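Local coordinates for protein lombricine kinase (Urechis caupo, PDB 3JPZ) that probably transfers a phosphoryl group reversibly between ATP and the guanidino compound lombricine, as a phosphagen kinase that buffers cellular ATP, at residues Arg256-Met259 with Gly265-Cys268. Numbering follows the deposited sequence.
Sequences REYM and GYLC
Met259 and Leu267 meet backbone to backbone through one nearly straight hydrogen bond, Leu267 N to Met259 O at 3.2 Å and 169°. The same Met259 O takes a second hydrogen from a water at 2.6 Å, and that water also donates to Leu267 O at 2.9 Å, so one ordered molecule bridges the two segments where no direct bond back is made. Met259 O also lies at the edge of the Tyr266 ring, close to the ring's plane, 3.5 Å from Tyr266 CD1. The next ring carbon, Tyr266 CE1, comes within 4.1 Å of Tyr258 CB, an apolar contact. This is the open end of a small beta hairpin in the C-terminal catalytic domain: strands 260-261 and 265-266 pair antiparallel, and the Met259-Leu267 bond continues the pairing just past them, on the side away from the turn. Met259 and Leu267 touch through their CB atoms, 3.9 Å apart. Turned opposite its own carbonyl carbon at CG (chi1 -66°), the Met259 side chain then runs straight out and leads its end away from Leu267; both side chains also pack on Tyr129. Tyr258 lies against helix 233-252, resting on Ile247, Ala248 and Met251, and its OH hydrogen-bonds to Leu244 O. The Tyr266 ring has further company in Trp260, whose plane is turned about 60° to it, and in Arg122, a cation-pi partner.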
loop_
_atom_site.group_PDB
_atom_site.type_symbol
_atom_site.label_atom_id
_atom_site.label_comp_id
_atom_site.label_asym_id
_atom_site.label_seq_id
_atom_site.Cartn_x
_atom_site.Cartn_y
_atom_site.Cartn_z
ATOM N N ARG A 256 23.296 12.287 18.014
ATOM C CA ARG A 256 21.886 12.111 17.700
ATOM C C ARG A 256 21.001 12.577 18.852
ATOM O O ARG A 256 21.439 12.649 20.000
ATOM C CB ARG A 256 21.607 10.646 17.362
ATOM C CG ARG A 256 22.190 10.189 16.025
ATOM C CD ARG A 256 21.553 10.915 14.843
ATOM N NE ARG A 256 21.953 10.350 13.553
ATOM C CZ ARG A 256 21.620 10.870 12.374
ATOM N NH1 ARG A 256 20.883 11.973 12.312
ATOM N NH2 ARG A 256 22.025 10.285 11.254
ATOM N N GLU A 257 19.749 12.892 18.540
ATOM C CA GLU A 257 18.827 13.421 19.537
ATOM C C GLU A 257 17.386 13.187 19.105
ATOM O O GLU A 257 17.083 13.151 17.910
ATOM C CB GLU A 257 19.076 14.918 19.719
ATOM C CG GLU A 257 18.924 15.729 18.437
ATOM C CD GLU A 257 19.530 17.118 18.551
ATOM O OE1 GLU A 257 20.318 17.347 19.493
ATOM O OE2 GLU A 257 19.226 17.981 17.699
ATOM N N TYR A 258 16.496 13.013 20.075
ATOM C CA TYR A 258 15.077 12.900 19.769
ATOM C C TYR A 258 14.611 14.157 19.040
ATOM O O TYR A 258 15.058 15.258 19.345
ATOM C CB TYR A 258 14.246 12.726 21.047
ATOM C CG TYR A 258 14.563 11.493 21.867
ATOM C CD1 TYR A 258 14.944 10.306 21.261
ATOM C CD2 TYR A 258 14.436 11.511 23.251
ATOM C CE1 TYR A 258 15.224 9.180 22.011
ATOM C CE2 TYR A 258 14.704 10.389 24.010
ATOM C CZ TYR A 258 15.096 9.227 23.386
ATOM O OH TYR A 258 15.358 8.111 24.138
ATOM N N MET A 259 13.705 13.996 18.081
ATOM C CA MET A 259 13.043 15.138 17.474
ATOM C C MET A 259 12.127 15.774 18.498
ATOM O O MET A 259 11.233 15.118 19.035
ATOM C CB MET A 259 12.192 14.702 16.285
ATOM C CG MET A 259 12.973 14.154 15.117
ATOM S SD MET A 259 11.820 13.516 13.891
ATOM C CE MET A 259 12.931 12.584 12.849
ATOM N N GLY A 265 6.396 19.807 21.301
ATOM C CA GLY A 265 7.009 18.763 22.095
ATOM C C GLY A 265 7.636 17.735 21.183
ATOM O O GLY A 265 8.290 18.081 20.199
ATOM N N TYR A 266 7.429 16.465 21.495
ATOM C CA TYR A 266 8.051 15.409 20.717
ATOM C C TYR A 266 7.341 15.224 19.393
ATOM O O TYR A 266 6.114 15.098 19.330
ATOM C CB TYR A 266 8.122 14.105 21.514
ATOM C CG TYR A 266 9.127 14.217 22.629
ATOM C CD1 TYR A 266 10.483 14.351 22.349
ATOM C CD2 TYR A 266 8.725 14.243 23.958
ATOM C CE1 TYR A 266 11.409 14.482 23.357
ATOM C CE2 TYR A 266 9.644 14.370 24.975
ATOM C CZ TYR A 266 10.989 14.491 24.667
ATOM O OH TYR A 266 11.916 14.617 25.674
ATOM N N LEU A 267 8.135 15.228 18.334
ATOM C CA LEU A 267 7.607 15.152 16.991
ATOM C C LEU A 267 7.490 13.706 16.556
ATOM O O LEU A 267 8.382 12.895 16.786
ATOM C CB LEU A 267 8.504 15.933 16.034
ATOM C CG LEU A 267 8.498 17.449 16.240
ATOM C CD1 LEU A 267 9.757 18.070 15.654
ATOM C CD2 LEU A 267 7.251 18.082 15.635
ATOM N N CYS A 268 6.363 13.397 15.931
ATOM C CA CYS A 268 6.110 12.081 15.374
ATOM C C CYS A 268 5.436 12.302 14.026
ATOM O O CYS A 268 5.064 13.419 13.705
ATOM C CB CYS A 268 5.200 11.300 16.308
ATOM S SG CYS A 268 3.713 12.228 16.713
HETATM O O HOH W 1 10.326 12.717 18.880
#